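PDB 5I1V: CrmK from Actinoalloteichus sp. WH1-2216-6, which is a flavin-dependent oxidoreductase, carrying covalently bound FAD, that takes part in recycling a shunt product during caerulomycin biosynthesis. Local coordinates for residues 245-250 with 398-403; 297-302 with 312-317. One frame throughout, in Å; residues are numbered along the deposited sequence.

Of the parts that form the contacts, helix 237-253 comes earliest along the chain and supplies residues 245-250. The chain then passes through two sheet strands to helix 291-303, and contact 2 follows at once, closing a short loop between residues 297-302 of that helix and strand 311-318. Contact 1 closes much later, when residues 398-403 bring strand 400-408 against helix 237-253, so contact 2 is nested inside its loop. The two contacts, with centres about 17 Å apart, lay neighbouring helices on the same antiparallel sheet, one on an inner strand and the other on an outermost strand of the chain. The helices also meet directly, Asn246 ND2 probably bonding to Leu302 O.

Contact 1: residues 245-250 with 398-403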
loop_
_atom_site.group_PDB
_atom_site.type_symbol
_atom_site.label_atom_id
_atom_site.label_comp_id
_atom_site.label_asym_id
_atom_site.label_seq_id
_atom_site.Cartn_x
_atom_site.Cartn_y
_atom_site.Cartn_z
ATOM N N SER A 245 -28.052 10.268 14.944
ATOM C CA SER A 245 -29.010 9.562 15.827
ATOM C C SER A 245 -29.590 8.349 15.118
ATOM O O SER A 245 -29.688 7.274 15.693
ATOM C CB SER A 245 -30.159 10.483 16.285
ATOM O OG SER A 245 -29.628 11.525 17.061
ATOM N N ASN A 246 -30.005 8.520 13.869
ATOM C CA ASN A 246 -30.532 7.384 13.094
ATOM C C ASN A 246 -29.552 6.237 12.978
ATOM O O ASN A 246 -29.948 5.084 13.080
ATOM C CB ASN A 246 -30.961 7.790 11.700
ATOM C CG ASN A 246 -32.204 8.663 11.715
ATOM O OD1 ASN A 246 -32.871 8.773 12.742
ATOM N ND2 ASN A 246 -32.516 9.263 10.593
ATOM N N PHE A 247 -28.293 6.585 12.699
ATOM C CA PHE A 247 -27.203 5.596 12.600
ATOM C C PHE A 247 -27.042 4.850 13.913
ATOM O O PHE A 247 -27.074 3.639 13.948
ATOM C CB PHE A 247 -25.897 6.301 12.251
ATOM C CG PHE A 247 -24.745 5.351 12.012
ATOM C CD1 PHE A 247 -24.585 4.747 10.783
ATOM C CD2 PHE A 247 -23.830 5.075 13.007
ATOM C CE1 PHE A 247 -23.524 3.865 10.544
ATOM C CE2 PHE A 247 -22.770 4.181 12.788
ATOM C CZ PHE A 247 -22.610 3.597 11.550
ATOM N N LEU A 248 -26.916 5.592 15.010
ATOM C CA LEU A 248 -26.707 4.975 16.317
ATOM C C LEU A 248 -27.872 4.076 16.704
ATOM O O LEU A 248 -27.651 2.943 17.184
ATOM C CB LEU A 248 -26.454 6.016 17.397
ATOM C CG LEU A 248 -25.245 6.918 17.174
ATOM C CD1 LEU A 248 -25.153 7.966 18.263
ATOM C CD2 LEU A 248 -23.957 6.143 17.075
ATOM N N ASP A 249 -29.101 4.528 16.450
ATOM C CA ASP A 249 -30.281 3.726 16.843
ATOM C C ASP A 249 -30.309 2.447 16.084
ATOM O O ASP A 249 -30.558 1.394 16.656
ATOM C CB ASP A 249 -31.620 4.453 16.572
ATOM C CG ASP A 249 -31.811 5.676 17.445
ATOM O OD1 ASP A 249 -31.182 5.747 18.530
ATOM O OD2 ASP A 249 -32.580 6.595 17.032
ATOM N N TRP A 250 -30.087 2.524 14.777
ATOM C CA TRP A 250 -30.084 1.318 13.968
ATOM C C TRP A 250 -28.954 0.376 14.452
ATOM O O TRP A 250 -29.189 -0.811 14.603
ATOM C CB TRP A 250 -29.937 1.620 12.469
ATOM C CG TRP A 250 -30.107 0.441 11.598
ATOM C CD1 TRP A 250 -31.254 0.030 10.969
ATOM C CD2 TRP A 250 -29.115 -0.567 11.311
ATOM N NE1 TRP A 250 -31.023 -1.151 10.279
ATOM C CE2 TRP A 250 -29.722 -1.534 10.487
ATOM C CE3 TRP A 250 -27.769 -0.721 11.645
ATOM C CZ2 TRP A 250 -29.022 -2.653 9.999
ATOM C CZ3 TRP A 250 -27.085 -1.854 11.174
ATOM C CH2 TRP A 250 -27.706 -2.784 10.364
ATOM N N ALA A 398 -18.643 -3.153 24.522
ATOM C CA ALA A 398 -19.002 -2.091 23.574
ATOM C C ALA A 398 -19.859 -2.633 22.435
ATOM O O ALA A 398 -19.652 -3.739 21.944
ATOM C CB ALA A 398 -17.756 -1.405 23.038
ATOM N N SER A 399 -20.825 -1.837 22.024
ATOM C CA SER A 399 -21.652 -2.119 20.869
ATOM C C SER A 399 -21.100 -1.422 19.653
ATOM O O SER A 399 -21.347 -1.832 18.529
ATOM C CB SER A 399 -23.080 -1.569 21.097
ATOM O OG SER A 399 -23.667 -2.210 22.193
ATOM N N LEU A 400 -20.374 -0.337 19.903
ATOM C CA LEU A 400 -20.027 0.613 18.897
ATOM C C LEU A 400 -18.718 1.306 19.330
ATOM O O LEU A 400 -18.523 1.564 20.507
ATOM C CB LEU A 400 -21.179 1.617 18.747
ATOM C CG LEU A 400 -21.073 2.414 17.463
ATOM C CD1 LEU A 400 -22.387 2.527 16.740
ATOM C CD2 LEU A 400 -20.480 3.776 17.782
ATOM N N LYS A 401 -17.819 1.513 18.391
ATOM C CA LYS A 401 -16.581 2.209 18.636
ATOM C C LYS A 401 -16.609 3.582 17.968
ATOM O O LYS A 401 -17.278 3.780 16.929
ATOM C CB LYS A 401 -15.397 1.416 18.130
ATOM C CG LYS A 401 -15.180 0.106 18.844
ATOM C CD LYS A 401 -13.894 -0.556 18.380
ATOM C CE LYS A 401 -13.227 -1.357 19.483
ATOM N NZ LYS A 401 -12.574 -0.455 20.448
ATOM N N THR A 402 -15.930 4.543 18.590
ATOM C CA THR A 402 -15.750 5.846 17.980
ATOM C C THR A 402 -14.260 6.206 18.061
ATOM O O THR A 402 -13.560 5.819 18.991
ATOM C CB THR A 402 -16.592 6.976 18.624
ATOM O OG1 THR A 402 -15.959 7.415 19.830
ATOM C CG2 THR A 402 -18.046 6.519 18.872
ATOM N N PHE A 403 -13.830 6.954 17.065
ATOM C CA PHE A 403 -12.455 7.254 16.780
ATOM C C PHE A 403 -12.447 8.732 16.355
ATOM O O PHE A 403 -13.387 9.186 15.699
ATOM C CB PHE A 403 -12.041 6.322 15.639
ATOM C CG PHE A 403 -10.659 6.548 15.127
ATOM C CD1 PHE A 403 -9.559 6.292 15.939
ATOM C CD2 PHE A 403 -10.444 6.987 13.842
ATOM C CE1 PHE A 403 -8.268 6.498 15.464
ATOM C CE2 PHE A 403 -9.159 7.186 13.358
ATOM C CZ PHE A 403 -8.068 6.941 14.172
#
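Helix 237-253 rests on a large antiparallel sheet, consistent with the substrate-binding domain of berberine bridge enzyme-like oxidases, and Phe247 and Leu248 make its contact with Leu400 where strand 400-408 begins. The contact is small, buried and wholly apolar. Leu400 sends its CD1 methyl up to the helix, where it meets CD2 of Leu248 at 4.0 Å. The two leucine side chains cross at about a right angle and touch through terminal methyls, with 8.4 Å between Leu248 CA and Leu400 CA. The same Leu400 CD1 also approaches the Phe247 ring obliquely, 4.3 Å from CE2. Phe247 has CG anti to the backbone N (chi1 -175°), whereas CG of Leu248 lies beside its own N (chi1 -59°). These different rotations bring two consecutive helix residues to one methyl, and the Phe247 ring atom CD2 comes within 4.2 Å of Leu248 CD2. The other branch of Leu400, CD2, turns along its strand and lies 3.8 Å from CG2 of Thr402.

Leu400 stands at a classic beta bulge, in which Ser399 and Leu400 both face Leu347 of strand 339-347, and the next residue, Lys401, links this strand to the flavin region through a cation-pi contact with the FAD-binding Tyr446. Tyr377 of the adjoining strand 374-379 touches Phe247, Leu248 and Thr402, extending the apolar layer under the helix. Phe247 also packs against Phe298 and Leu302 of helix 291-303, so helix 237-253 lies beside helix 291-303 while resting on strands 374-379 and 400-408.

Contact 2: residues 297-302 with 312-317; sequences WFLAEL and LTRRRL
The guanidinium group of Arg314 reaches from its strand to helix 291-303, where NH1 hydrogen-bonds to Ser296 OG and NH2 to the backbone O of Glu292, while Leu299 lies against the same side chain. Two different nitrogens are thus tied to one helix, which should restrict rotation of the group. A bend at chi3 (64°) turns the end of the arginine chain toward these partners. Leu299 comes from the opposite direction and meets the guanidinium obliquely, its CD1 methyl 3.9 Å from Arg314 NH1. That methyl is also 4.1 Å from Arg314 CD, so it touches both the aliphatic part of the arginine and its polar end.

These residues belong to a beta-alpha-beta crossover: strand 277-285, helix 291-303 and then strand 311-318, the two strands running parallel with strand 222-231 between them. Strand 311-318 is the outermost strand of the sheet within this chain, and Thr313, Arg315 and Leu317 bond through their backbones to strand 222-231, whose Val228 touches both Leu299 and Leu312, while Met280 of strand 277-285 lies against Leu299. Leu312 and Arg314, two residues apart, rise toward the helix from the same side of the strand.

Leu299 and Leu312 meet tip to tip, their CD1 methyls 3.8 Å apart. In Leu299 the extended second torsion (chi2 174°) carries CD1 to the far end of the side chain, and with Leu312 reaching back the two bridge the 9.5 Å between Leu299 CA and Leu312 CA. Leu312 CD2 is a little farther from that methyl, at 4.2 Å, and Leu312 CD1 lies 3.6 Å from Arg314 CG along the strand. Farther along the strand, Arg315 NH1 hydrogen-bonds to Gly337 O of the second subunit, and Leu317 packs on Tyr25 of that subunit.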
loop_
_atom_site.group_PDB
_atom_site.type_symbol
_atom_site.label_atom_id
_atom_site.label_comp_id
_atom_site.label_asym_id
_atom_site.label_seq_id
_atom_site.Cartn_x
_atom_site.Cartn_y
_atom_site.Cartn_z
ATOM N N TRP A 297 -32.870 -1.254 3.260
ATOM C CA TRP A 297 -33.596 -0.921 4.494
ATOM C C TRP A 297 -32.754 -0.073 5.395
ATOM O O TRP A 297 -33.240 0.904 5.982
ATOM C CB TRP A 297 -34.044 -2.161 5.287
ATOM C CG TRP A 297 -35.052 -2.981 4.580
ATOM C CD1 TRP A 297 -35.930 -2.558 3.602
ATOM C CD2 TRP A 297 -35.307 -4.372 4.779
ATOM N NE1 TRP A 297 -36.692 -3.622 3.172
ATOM C CE2 TRP A 297 -36.333 -4.743 3.880
ATOM C CE3 TRP A 297 -34.770 -5.345 5.633
ATOM C CZ2 TRP A 297 -36.829 -6.057 3.809
ATOM C CZ3 TRP A 297 -35.249 -6.659 5.550
ATOM C CH2 TRP A 297 -36.283 -6.995 4.661
ATOM N N PHE A 298 -31.479 -0.450 5.503
ATOM C CA PHE A 298 -30.565 0.290 6.345
ATOM C C PHE A 298 -30.384 1.711 5.796
ATOM O O PHE A 298 -30.545 2.672 6.522
ATOM C CB PHE A 298 -29.231 -0.473 6.476
ATOM C CG PHE A 298 -28.109 0.352 7.033
ATOM C CD1 PHE A 298 -28.152 0.777 8.333
ATOM C CD2 PHE A 298 -26.973 0.657 6.253
ATOM C CE1 PHE A 298 -27.118 1.551 8.860
ATOM C CE2 PHE A 298 -25.934 1.405 6.777
ATOM C CZ PHE A 298 -26.008 1.856 8.079
ATOM N N LEU A 299 -30.101 1.834 4.503
ATOM C CA LEU A 299 -29.872 3.132 3.895
ATOM C C LEU A 299 -31.135 4.043 4.016
ATOM O O LEU A 299 -31.017 5.234 4.251
ATOM C CB LEU A 299 -29.447 2.976 2.438
ATOM C CG LEU A 299 -28.090 2.293 2.190
ATOM C CD1 LEU A 299 -27.909 2.104 0.701
ATOM C CD2 LEU A 299 -26.934 3.101 2.777
ATOM N N ALA A 300 -32.323 3.463 3.904
ATOM C CA ALA A 300 -33.571 4.234 4.099
ATOM C C ALA A 300 -33.722 4.746 5.531
ATOM O O ALA A 300 -34.128 5.899 5.733
ATOM C CB ALA A 300 -34.788 3.401 3.713
ATOM N N GLU A 301 -33.396 3.931 6.533
ATOM C CA GLU A 301 -33.530 4.395 7.923
ATOM C C GLU A 301 -32.627 5.580 8.223
ATOM O O GLU A 301 -33.013 6.507 8.947
ATOM C CB GLU A 301 -33.213 3.313 8.948
ATOM C CG GLU A 301 -34.273 2.241 9.095
ATOM C CD GLU A 301 -34.441 1.727 10.520
ATOM O OE1 GLU A 301 -33.999 2.381 11.505
ATOM O OE2 GLU A 301 -35.042 0.641 10.660
ATOM N N LEU A 302 -31.413 5.559 7.679
ATOM C CA LEU A 302 -30.507 6.683 7.882
ATOM C C LEU A 302 -31.101 7.983 7.461
ATOM O O LEU A 302 -30.819 9.007 8.071
ATOM C CB LEU A 302 -29.225 6.520 7.074
ATOM C CG LEU A 302 -28.239 5.493 7.597
ATOM C CD1 LEU A 302 -26.911 5.714 6.880
ATOM C CD2 LEU A 302 -28.059 5.611 9.089
ATOM N N LEU A 312 -24.813 8.225 -3.481
ATOM C CA LEU A 312 -24.637 6.826 -3.142
ATOM C C LEU A 312 -24.159 6.074 -4.392
ATOM O O LEU A 312 -24.661 6.307 -5.484
ATOM C CB LEU A 312 -26.001 6.335 -2.680
ATOM C CG LEU A 312 -26.430 4.889 -2.693
ATOM C CD1 LEU A 312 -25.681 4.127 -1.615
ATOM C CD2 LEU A 312 -27.929 4.826 -2.434
ATOM N N THR A 313 -23.160 5.209 -4.221
ATOM C CA THR A 313 -22.807 4.203 -5.211
ATOM C C THR A 313 -22.884 2.846 -4.517
ATOM O O THR A 313 -22.564 2.732 -3.321
ATOM C CB THR A 313 -21.379 4.406 -5.789
ATOM O OG1 THR A 313 -21.148 3.448 -6.825
ATOM C CG2 THR A 313 -20.316 4.174 -4.758
ATOM N N ARG A 314 -23.344 1.842 -5.246
ATOM C CA ARG A 314 -23.461 0.481 -4.719
ATOM C C ARG A 314 -22.848 -0.466 -5.714
ATOM O O ARG A 314 -22.993 -0.252 -6.916
ATOM C CB ARG A 314 -24.935 0.137 -4.458
ATOM C CG ARG A 314 -25.511 0.933 -3.281
ATOM C CD ARG A 314 -26.985 0.648 -2.982
ATOM N NE ARG A 314 -27.232 -0.732 -2.569
ATOM C CZ ARG A 314 -28.393 -1.195 -2.109
ATOM N NH1 ARG A 314 -29.439 -0.386 -1.956
ATOM N NH2 ARG A 314 -28.506 -2.475 -1.775
ATOM N N ARG A 315 -22.155 -1.503 -5.223
ATOM C CA ARG A 315 -21.573 -2.494 -6.112
ATOM C C ARG A 315 -21.257 -3.746 -5.312
ATOM O O ARG A 315 -21.279 -3.727 -4.102
ATOM C CB ARG A 315 -20.294 -1.952 -6.727
ATOM C CG ARG A 315 -19.190 -1.670 -5.699
ATOM C CD ARG A 315 -17.964 -0.986 -6.318
ATOM N NE ARG A 315 -17.480 -1.772 -7.453
ATOM C CZ ARG A 315 -16.440 -1.447 -8.224
ATOM N NH1 ARG A 315 -15.701 -0.370 -7.972
ATOM N NH2 ARG A 315 -16.130 -2.236 -9.246
ATOM N N ARG A 316 -20.959 -4.823 -6.013
ATOM C CA ARG A 316 -20.643 -6.099 -5.400
ATOM C C ARG A 316 -19.157 -6.371 -5.640
ATOM O O ARG A 316 -18.644 -6.151 -6.733
ATOM C CB ARG A 316 -21.540 -7.129 -6.065
ATOM C CG ARG A 316 -21.573 -8.529 -5.524
ATOM C CD ARG A 316 -22.468 -9.349 -6.458
ATOM N NE ARG A 316 -22.671 -10.739 -6.058
ATOM C CZ ARG A 316 -21.730 -11.684 -6.072
ATOM N NH1 ARG A 316 -20.480 -11.405 -6.439
ATOM N NH2 ARG A 316 -22.036 -12.929 -5.708
ATOM N N LEU A 317 -18.437 -6.838 -4.625
ATOM C CA LEU A 317 -17.015 -7.096 -4.804
ATOM C C LEU A 317 -16.596 -8.354 -4.076
ATOM O O LEU A 317 -17.225 -8.734 -3.080
ATOM C CB LEU A 317 -16.195 -5.922 -4.286
ATOM C CG LEU A 317 -16.066 -4.674 -5.163
ATOM C CD1 LEU A 317 -15.261 -3.643 -4.420
ATOM C CD2 LEU A 317 -15.398 -5.008 -6.493
#